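Amy13K (Eubacterium rectale DSM 17629, PDB 6B3P) binds maltoheptaose, and probably starch, through two family 26 carbohydrate-binding modules of a surface-anchored bacterial alpha-amylase. Local coordinates at residues S126-V132 against V153-V159; G32-T36 against T46-T50; M112-Y117 against F167-T173. All coordinates share one frame; numbering follows the deposited sequence.

Contact 1 (S126-V132 against V153-V159); sequences SATGAGV and VVYTQDV. With FMT (formic acid), chain T.
Thr128 O is gripped by three groups: Thr156 N donates to it in the carbonyl plane at 3.0 Å and nearly straight (169°), a bridging water donates a longer bond, and the CA-H of Tyr155 adds a weaker contact. The return bond runs from Thr128 N to Thr156 O, also 3.0 Å. Together they make one antiparallel bridge, the threonine side chains lying alongside and pointing the same way. That water also donates to Val154 O at 2.7 Å and bonds Thr156 OG1, spanning three polar atoms.

Strand 150-157 pairs along its other edge with strand 101-108 in the sandwich of a starch-binding module, and the irregular segment 126-132 borders the remaining edge. Beyond the bridge the backbones part, and a formate, probably from the crystallisation liquor, bridges them, taking bonds from Ala130 N (2.7 Å) and Val154 N.

At Tyr155, CG lies anti to the carbonyl carbon (chi1 -70°), which carries the ring alongside the type I turn Gly129-Val132. Val132 CG1 meets the ring edge 3.9 Å from CE1, and Gly131 N gives a weak bond to OH, whose stronger partner is Asn118. Glycine suits both turn positions: a CB on Gly129 would strike Tyr155 CD1 and Val154 O, and its backbone angles already disfavour any side chain, while a CB on Gly131 would strike Tyr155 OH. A phenylalanine in place of Tyr155 would probably leave Gly131 N and Asn118 OD1 without their shared hydroxyl and the turn less firmly held.

At the far end, Ser126 OG accepts from Asp158 N at 2.9 Å and 167° while also bonding Asp124 OD2. Short serine places its hydroxyl right against the strand-end backbone.

Contact 2 (G32-T36 against T46-T50); sequences GKTMT and TMHLT. With FMT (formic acid), chain S.
Lys33, Thr46 and Met47 carry most of the contact between the two arms of a beta hairpin, strands 33-37 and 44-50, in the sheet of the N-terminal starch-binding module. The arms are properly paired at one point, where Thr46 N donates to Thr36 O at 2.7 Å and Thr36 N to Thr46 O at 2.9 Å. Both donors are tilted from the carbonyl planes, and the touching parts of the arms are not strictly antiparallel. The hydroxyl of Thr46 bonds Thr38, in the hairpin connection, and Asn6 of strand 2-8; a beta-branched residue suits this extended backbone and supplies that polar group.

Past Met35 the regular ladder lapses, and the side chain of Lys33 spans the gap instead. Extended throughout, with CG anti to the backbone N (chi1 -172°), it brings NZ to His48 O at 2.7 Å, the donor somewhat out of the carbonyl plane. A long, flexible chain with a charged tip suits this reach: its CB and CD pack on Met47 and Leu49 while the ammonium meets the strand backbone.

Met47 CG stands between the backbone N and the carbonyl carbon (chi1 64°), and further bends fold the chain back until CE lies 3.9 Å from Lys33 CB. Met35 CE packs on Met47 CG, also at 3.9 Å, the two thioether chains crossing obliquely, and Ile5 of strand 2-8 touches both.

A formate, probably from the crystallisation liquor, occupies the place where the arms have parted. Its O1 accepts from His48 N almost straight (176°) at 2.7 Å, and weakly from Lys33 NZ. The imidazole, bonded through NE2 to Ser186, turns its edge to the same molecule: His48 CD2 lies 3.4 Å from formate O2, in the ring plane.

Contact 3 (M112-Y117 against F167-T173); sequences MGSTIY and FNNNNGT. With EDO (1,2-ethanediol), chain G.
Tyr117 and Asn168 meet as an antiparallel hydrogen-bonded pair, joining strands 116-121 and 163-168 near the glycan site of the second starch-binding module. Tyr117 N points nearly along the C=O axis of Asn168 at 2.7 Å, and Asn168 N returns a bond to Tyr117 O at 3.0 Å. On the shared face of the sheet the Asn168 amide lies almost parallel to the Tyr117 ring (3° between planes) but beyond it, at the CB end, with OD1 beside Tyr117 CB. Asn170 CB rests 3.7 Å from Tyr117 CE1, and a water links Tyr117 OH with Asn170 ND2.

Asn169 ND2 donates to Met112 O at 3.1 Å, the acceptor lying in the amide plane. The Met112 chain bends at its end to lay CE over the backbone between Asn168 and Asn169, 3.6 Å from Asn168 C, and against Thr173 CG2. An unbranched, flexible thioether suits this place, its terminal methyl reaching both the peptide and Thr173.

At Asn168 and Asn169 a short amide suits the loop, since it can bond the loop's own backbone. Asn168, with CG between the backbone N and the carbonyl carbon (chi1 69°), uses an OD1 lone pair to accept from Asn170 N, an Asx turn. Asn169 OD1 takes Thr173 N, so one amide ties the loop both to itself and to Met112; Asn170 adopts the left-handed backbone that asparagine tolerates well.

Further out, Asn168 ND2 is held by Pro137 O, and its side chain touches Trp136 and Gln174, both of which line the glycan pocket. Phe167 stacks on the ring of Tyr107. An ethanediol, probably from the crystallisation liquor and hydrogen-bonded also to Trp136 NE1, places O2 3.0 Å from Asn171 N and 3.1 Å from Gly172 N, both weak bonds.

From the N terminus, contact 2 comes first and closes a short hairpin loop of nine residues in the first starch-binding module. The chain then crosses to the second module, where contact 3 opens at 112-117 and is not closed until 167-173, some fifty residues later. Contact 1 nests inside that loop, joining 126-132 to the end of strand 150-157. The nested pair touch directly: Val153 CG1 packs on Phe167 CZ at 3.7 Å, where strand 150-157 of one sheet meets strand 163-168 of the other. Contact 2 stays apart, its nearest atoms about 12 Å from contact 1 and about 17 Å from contact 3.

Contact 1 (S126-V132 against V153-V159)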
loop_
_atom_site.group_PDB
_atom_site.type_symbol
_atom_site.label_atom_id
_atom_site.label_comp_id
_atom_site.label_asym_id
_atom_site.label_seq_id
_atom_site.Cartn_x
_atom_site.Cartn_y
_atom_site.Cartn_z
ATOM N N SER A 126 12.361 5.799 14.192
ATOM C CA SER A 126 11.212 6.702 14.207
ATOM C C SER A 126 9.888 5.944 14.170
ATOM O O SER A 126 8.819 6.550 14.236
ATOM C CB SER A 126 11.277 7.672 13.023
ATOM O OG SER A 126 11.066 6.998 11.795
ATOM N N ALA A 127 9.964 4.619 14.069
ATOM C CA ALA A 127 8.778 3.791 13.870
ATOM C C ALA A 127 7.776 3.901 15.018
ATOM O O ALA A 127 8.155 3.946 16.189
ATOM C CB ALA A 127 9.184 2.333 13.671
ATOM N N THR A 128 6.494 3.953 14.661
ATOM C CA THR A 128 5.407 3.881 15.632
ATOM C C THR A 128 4.386 2.856 15.156
ATOM O O THR A 128 4.213 2.653 13.956
ATOM C CB THR A 128 4.713 5.242 15.837
ATOM O OG1 THR A 128 4.073 5.646 14.621
ATOM C CG2 THR A 128 5.720 6.302 16.256
ATOM N N GLY A 129 3.713 2.217 16.106
ATOM C CA GLY A 129 2.765 1.161 15.804
ATOM C C GLY A 129 2.702 0.163 16.945
ATOM O O GLY A 129 3.491 0.242 17.887
ATOM N N ALA A 130 1.765 -0.777 16.849
ATOM C CA ALA A 130 1.456 -1.706 17.933
ATOM C C ALA A 130 2.686 -2.337 18.583
ATOM O O ALA A 130 2.824 -2.324 19.806
ATOM C CB ALA A 130 0.538 -2.803 17.417
ATOM N N GLY A 131 3.581 -2.873 17.761
ATOM C CA GLY A 131 4.668 -3.700 18.253
ATOM C C GLY A 131 6.004 -3.027 18.496
ATOM O O GLY A 131 6.950 -3.702 18.905
ATOM N N VAL A 132 6.111 -1.722 18.259
ATOM C CA VAL A 132 7.411 -1.069 18.403
ATOM C C VAL A 132 7.801 -1.022 19.882
ATOM O O VAL A 132 6.964 -0.764 20.748
ATOM C CB VAL A 132 7.443 0.370 17.774
ATOM C CG1 VAL A 132 6.877 0.347 16.347
ATOM C CG2 VAL A 132 6.740 1.437 18.643
ATOM N N VAL A 153 -2.679 -4.010 11.578
ATOM C CA VAL A 153 -1.592 -3.307 12.244
ATOM C C VAL A 153 -1.022 -2.284 11.267
ATOM O O VAL A 153 -0.933 -2.539 10.065
ATOM C CB VAL A 153 -0.483 -4.267 12.732
ATOM C CG1 VAL A 153 0.216 -4.936 11.557
ATOM C CG2 VAL A 153 0.519 -3.524 13.610
ATOM N N VAL A 154 -0.649 -1.124 11.795
ATOM C CA VAL A 154 -0.105 -0.039 10.990
ATOM C C VAL A 154 1.217 0.431 11.576
ATOM O O VAL A 154 1.277 0.834 12.740
ATOM C CB VAL A 154 -1.078 1.159 10.911
ATOM C CG1 VAL A 154 -0.494 2.278 10.048
ATOM C CG2 VAL A 154 -2.431 0.715 10.370
ATOM N N TYR A 155 2.269 0.370 10.765
ATOM C CA TYR A 155 3.578 0.875 11.159
ATOM C C TYR A 155 3.959 2.097 10.332
ATOM O O TYR A 155 3.979 2.050 9.103
ATOM C CB TYR A 155 4.635 -0.221 11.025
ATOM C CG TYR A 155 4.467 -1.303 12.060
ATOM C CD1 TYR A 155 4.744 -1.052 13.396
ATOM C CD2 TYR A 155 4.018 -2.568 11.709
ATOM C CE1 TYR A 155 4.583 -2.030 14.353
ATOM C CE2 TYR A 155 3.856 -3.554 12.658
ATOM C CZ TYR A 155 4.138 -3.281 13.979
ATOM O OH TYR A 155 3.975 -4.265 14.925
ATOM N N THR A 156 4.254 3.189 11.032
ATOM C CA THR A 156 4.597 4.460 10.410
ATOM C C THR A 156 6.059 4.793 10.650
ATOM O O THR A 156 6.521 4.736 11.786
ATOM C CB THR A 156 3.727 5.603 10.964
ATOM O OG1 THR A 156 2.342 5.286 10.781
ATOM C CG2 THR A 156 4.045 6.919 10.265
ATOM N N GLN A 157 6.775 5.157 9.588
ATOM C CA GLN A 157 8.180 5.550 9.695
ATOM C C GLN A 157 8.444 6.869 8.983
ATOM O O GLN A 157 7.704 7.251 8.077
ATOM C CB GLN A 157 9.093 4.473 9.106
ATOM C CG GLN A 157 8.859 3.075 9.645
ATOM C CD GLN A 157 9.768 2.053 8.996
ATOM O OE1 GLN A 157 10.933 1.922 9.365
ATOM N NE2 GLN A 157 9.239 1.327 8.016
ATOM N N ASP A 158 9.506 7.556 9.393
ATOM C CA ASP A 158 9.925 8.787 8.733
ATOM C C ASP A 158 10.723 8.493 7.466
ATOM O O ASP A 158 10.843 9.352 6.590
ATOM C CB ASP A 158 10.762 9.650 9.680
ATOM C CG ASP A 158 9.961 10.164 10.862
ATOM O OD1 ASP A 158 8.736 9.930 10.901
ATOM O OD2 ASP A 158 10.553 10.810 11.751
ATOM N N VAL A 159 11.264 7.280 7.380
ATOM C CA VAL A 159 12.071 6.874 6.237
ATOM C C VAL A 159 11.560 5.565 5.647
ATOM O O VAL A 159 10.818 4.821 6.290
ATOM C CB VAL A 159 13.560 6.716 6.621
ATOM C CG1 VAL A 159 14.114 8.036 7.149
ATOM C CG2 VAL A 159 13.747 5.596 7.649
HETATM C C FMT T . -1.442 0.105 15.147
HETATM O O1 FMT T . -2.275 -0.230 14.307
HETATM O O2 FMT T . -0.281 -0.297 15.104
HETATM O O HOH W 1 7.141 7.888 12.141
HETATM O O HOH W 2 1.344 3.542 12.928
#

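Contact 2 (G32-T36 against T46-T50)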
loop_
_atom_site.group_PDB
_atom_site.type_symbol
_atom_site.label_atom_id
_atom_site.label_comp_id
_atom_site.label_asym_id
_atom_site.label_seq_id
_atom_site.Cartn_x
_atom_site.Cartn_y
_atom_site.Cartn_z
ATOM N N GLY A 32 -9.583 4.854 -16.803
ATOM C CA GLY A 32 -8.532 4.234 -16.013
ATOM C C GLY A 32 -8.989 3.890 -14.610
ATOM O O GLY A 32 -10.157 3.574 -14.393
ATOM N N LYS A 33 -8.061 3.957 -13.657
ATOM C CA LYS A 33 -8.339 3.557 -12.282
ATOM C C LYS A 33 -8.625 4.748 -11.374
ATOM O O LYS A 33 -7.834 5.687 -11.289
ATOM C CB LYS A 33 -7.167 2.756 -11.718
ATOM C CG LYS A 33 -7.459 2.144 -10.364
ATOM C CD LYS A 33 -6.381 1.169 -9.945
ATOM C CE LYS A 33 -6.743 0.482 -8.639
ATOM N NZ LYS A 33 -5.657 -0.414 -8.157
ATOM N N THR A 34 -9.761 4.689 -10.686
ATOM C CA THR A 34 -10.162 5.745 -9.761
ATOM C C THR A 34 -9.158 5.866 -8.623
ATOM O O THR A 34 -8.727 4.863 -8.054
ATOM C CB THR A 34 -11.567 5.487 -9.170
ATOM O OG1 THR A 34 -12.518 5.351 -10.232
ATOM C CG2 THR A 34 -11.999 6.633 -8.248
ATOM N N MET A 35 -8.790 7.102 -8.306
ATOM C CA MET A 35 -7.857 7.380 -7.222
ATOM C C MET A 35 -8.626 7.696 -5.946
ATOM O O MET A 35 -9.554 8.506 -5.951
ATOM C CB MET A 35 -6.935 8.539 -7.602
ATOM C CG MET A 35 -6.291 8.374 -8.968
ATOM S SD MET A 35 -5.205 9.730 -9.436
ATOM C CE MET A 35 -3.793 9.422 -8.381
ATOM N N THR A 36 -8.232 7.048 -4.854
ATOM C CA THR A 36 -8.934 7.174 -3.580
ATOM C C THR A 36 -8.319 8.285 -2.738
ATOM O O THR A 36 -7.109 8.503 -2.776
ATOM C CB THR A 36 -8.898 5.848 -2.787
ATOM O OG1 THR A 36 -9.390 4.784 -3.611
ATOM C CG2 THR A 36 -9.746 5.939 -1.519
ATOM N N THR A 46 -4.884 8.956 -4.305
ATOM C CA THR A 46 -3.842 7.954 -4.494
ATOM C C THR A 46 -4.378 6.709 -5.186
ATOM O O THR A 46 -5.480 6.250 -4.885
ATOM C CB THR A 46 -3.216 7.539 -3.140
ATOM O OG1 THR A 46 -2.619 8.682 -2.516
ATOM C CG2 THR A 46 -2.156 6.456 -3.331
ATOM N N MET A 47 -3.589 6.172 -6.115
ATOM C CA MET A 47 -3.870 4.869 -6.714
ATOM C C MET A 47 -2.617 4.003 -6.689
ATOM O O MET A 47 -1.496 4.504 -6.808
ATOM C CB MET A 47 -4.380 5.012 -8.153
ATOM C CG MET A 47 -3.381 5.613 -9.139
ATOM S SD MET A 47 -2.294 4.392 -9.913
ATOM C CE MET A 47 -3.421 3.592 -11.049
ATOM N N HIS A 48 -2.824 2.702 -6.521
ATOM C CA HIS A 48 -1.748 1.724 -6.585
ATOM C C HIS A 48 -1.987 0.791 -7.757
ATOM O O HIS A 48 -3.127 0.563 -8.160
ATOM C CB HIS A 48 -1.655 0.925 -5.285
ATOM C CG HIS A 48 -1.255 1.745 -4.102
ATOM N ND1 HIS A 48 0.049 1.845 -3.671
ATOM C CD2 HIS A 48 -1.989 2.511 -3.261
ATOM C CE1 HIS A 48 0.101 2.635 -2.615
ATOM N NE2 HIS A 48 -1.123 3.051 -2.344
ATOM N N LEU A 49 -0.904 0.253 -8.302
ATOM C CA LEU A 49 -0.999 -0.628 -9.455
ATOM C C LEU A 49 0.234 -1.503 -9.576
ATOM O O LEU A 49 1.338 -1.096 -9.215
ATOM C CB LEU A 49 -1.180 0.188 -10.738
ATOM C CG LEU A 49 -1.725 -0.562 -11.957
ATOM C CD1 LEU A 49 -3.207 -0.878 -11.784
ATOM C CD2 LEU A 49 -1.490 0.243 -13.225
ATOM N N THR A 50 0.022 -2.715 -10.077
ATOM C CA THR A 50 1.111 -3.584 -10.493
ATOM C C THR A 50 1.206 -3.487 -12.001
ATOM O O THR A 50 0.213 -3.701 -12.697
ATOM C CB THR A 50 0.890 -5.055 -10.084
ATOM O OG1 THR A 50 0.770 -5.150 -8.659
ATOM C CG2 THR A 50 2.055 -5.931 -10.561
HETATM C C FMT S . -5.853 1.883 -5.013
HETATM O O1 FMT S . -5.356 1.937 -6.127
HETATM O O2 FMT S . -5.163 1.670 -4.023
HETATM O O HOH W 3 -8.076 4.060 -5.706
#

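Contact 3 (M112-Y117 against F167-T173)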
loop_
_atom_site.group_PDB
_atom_site.type_symbol
_atom_site.label_atom_id
_atom_site.label_comp_id
_atom_site.label_asym_id
_atom_site.label_seq_id
_atom_site.Cartn_x
_atom_site.Cartn_y
_atom_site.Cartn_z
ATOM N N MET A 112 -7.407 -19.349 16.189
ATOM C CA MET A 112 -6.300 -19.110 17.107
ATOM C C MET A 112 -6.716 -18.079 18.154
ATOM O O MET A 112 -5.872 -17.436 18.781
ATOM C CB MET A 112 -5.053 -18.644 16.348
ATOM C CG MET A 112 -5.246 -17.378 15.535
ATOM S SD MET A 112 -3.800 -16.978 14.530
ATOM C CE MET A 112 -2.662 -16.354 15.768
ATOM N N GLY A 113 -8.025 -17.930 18.335
ATOM C CA GLY A 113 -8.574 -17.063 19.364
ATOM C C GLY A 113 -8.908 -15.672 18.866
ATOM O O GLY A 113 -8.922 -15.424 17.659
ATOM N N SER A 114 -9.174 -14.763 19.801
ATOM C CA SER A 114 -9.610 -13.408 19.472
ATOM C C SER A 114 -8.621 -12.361 19.986
ATOM O O SER A 114 -8.799 -11.163 19.756
ATOM C CB SER A 114 -11.004 -13.149 20.048
ATOM O OG SER A 114 -10.990 -13.187 21.467
ATOM N N THR A 115 -7.586 -12.823 20.683
ATOM C CA THR A 115 -6.505 -11.956 21.138
ATOM C C THR A 115 -5.290 -12.163 20.248
ATOM O O THR A 115 -4.593 -13.173 20.359
ATOM C CB THR A 115 -6.127 -12.225 22.603
ATOM O OG1 THR A 115 -5.915 -13.630 22.799
ATOM C CG2 THR A 115 -7.227 -11.737 23.536
ATOM N N ILE A 116 -5.049 -11.199 19.363
ATOM C CA ILE A 116 -3.987 -11.301 18.370
ATOM C C ILE A 116 -2.914 -10.250 18.621
ATOM O O ILE A 116 -3.213 -9.123 19.020
ATOM C CB ILE A 116 -4.540 -11.136 16.939
ATOM C CG1 ILE A 116 -5.736 -12.068 16.713
ATOM C CG2 ILE A 116 -3.448 -11.397 15.904
ATOM C CD1 ILE A 116 -5.415 -13.545 16.865
ATOM N N TYR A 117 -1.666 -10.635 18.380
ATOM C CA TYR A 117 -0.519 -9.758 18.572
ATOM C C TYR A 117 0.279 -9.625 17.281
ATOM O O TYR A 117 0.244 -10.510 16.426
ATOM C CB TYR A 117 0.392 -10.296 19.679
ATOM C CG TYR A 117 -0.249 -10.367 21.044
ATOM C CD1 TYR A 117 -1.042 -11.448 21.407
ATOM C CD2 TYR A 117 -0.048 -9.359 21.977
ATOM C CE1 TYR A 117 -1.624 -11.518 22.657
ATOM C CE2 TYR A 117 -0.623 -9.419 23.229
ATOM C CZ TYR A 117 -1.411 -10.502 23.564
ATOM O OH TYR A 117 -1.987 -10.569 24.811
ATOM N N PHE A 167 2.618 -12.337 13.160
ATOM C CA PHE A 167 1.325 -12.338 13.833
ATOM C C PHE A 167 1.231 -13.584 14.707
ATOM O O PHE A 167 1.695 -14.650 14.313
ATOM C CB PHE A 167 0.177 -12.292 12.822
ATOM C CG PHE A 167 0.070 -10.985 12.084
ATOM C CD1 PHE A 167 -0.607 -9.912 12.642
ATOM C CD2 PHE A 167 0.644 -10.829 10.832
ATOM C CE1 PHE A 167 -0.711 -8.709 11.967
ATOM C CE2 PHE A 167 0.546 -9.626 10.153
ATOM C CZ PHE A 167 -0.133 -8.566 10.722
ATOM N N ASN A 168 0.642 -13.448 15.893
ATOM C CA ASN A 168 0.557 -14.563 16.834
ATOM C C ASN A 168 -0.539 -14.353 17.876
ATOM O O ASN A 168 -1.142 -13.281 17.943
ATOM C CB ASN A 168 1.902 -14.771 17.538
ATOM C CG ASN A 168 2.248 -13.635 18.484
ATOM O OD1 ASN A 168 1.777 -13.592 19.620
ATOM N ND2 ASN A 168 3.086 -12.716 18.022
ATOM N N ASN A 169 -0.786 -15.383 18.685
ATOM C CA ASN A 169 -1.789 -15.314 19.748
ATOM C C ASN A 169 -1.182 -15.438 21.144
ATOM O O ASN A 169 -1.910 -15.556 22.129
ATOM C CB ASN A 169 -2.852 -16.403 19.549
ATOM C CG ASN A 169 -2.279 -17.812 19.600
ATOM O OD1 ASN A 169 -1.090 -18.011 19.850
ATOM N ND2 ASN A 169 -3.135 -18.801 19.364
ATOM N N ASN A 170 0.145 -15.392 21.221
ATOM C CA ASN A 170 0.854 -15.570 22.485
ATOM C C ASN A 170 0.463 -16.880 23.161
ATOM O O ASN A 170 0.303 -16.934 24.380
ATOM C CB ASN A 170 0.572 -14.395 23.424
ATOM C CG ASN A 170 1.554 -14.321 24.579
ATOM O OD1 ASN A 170 2.646 -14.887 24.519
ATOM N ND2 ASN A 170 1.170 -13.621 25.640
ATOM N N ASN A 171 0.302 -17.933 22.366
ATOM C CA ASN A 171 -0.147 -19.216 22.892
ATOM C C ASN A 171 0.148 -20.366 21.932
ATOM O O ASN A 171 -0.664 -21.278 21.770
ATOM C CB ASN A 171 -1.648 -19.159 23.198
ATOM C CG ASN A 171 -2.103 -20.266 24.132
ATOM O OD1 ASN A 171 -1.324 -20.773 24.942
ATOM N ND2 ASN A 171 -3.373 -20.646 24.025
ATOM N N GLY A 172 1.312 -20.310 21.290
ATOM C CA GLY A 172 1.790 -21.409 20.470
ATOM C C GLY A 172 1.486 -21.311 18.986
ATOM O O GLY A 172 1.964 -22.137 18.207
ATOM N N THR A 173 0.699 -20.312 18.592
ATOM C CA THR A 173 0.352 -20.123 17.184
ATOM C C THR A 173 0.920 -18.807 16.659
ATOM O O THR A 173 0.673 -17.741 17.220
ATOM C CB THR A 173 -1.177 -20.147 16.965
ATOM O OG1 THR A 173 -1.721 -21.358 17.501
ATOM C CG2 THR A 173 -1.516 -20.063 15.478
HETATM C C1 EDO G . 4.347 -18.258 21.683
HETATM O O1 EDO G . 3.760 -17.221 22.479
HETATM C C2 EDO G . 3.688 -18.293 20.308
HETATM O O2 EDO G . 2.453 -17.568 20.339
HETATM O O HOH W 4 -1.925 -13.290 25.833
#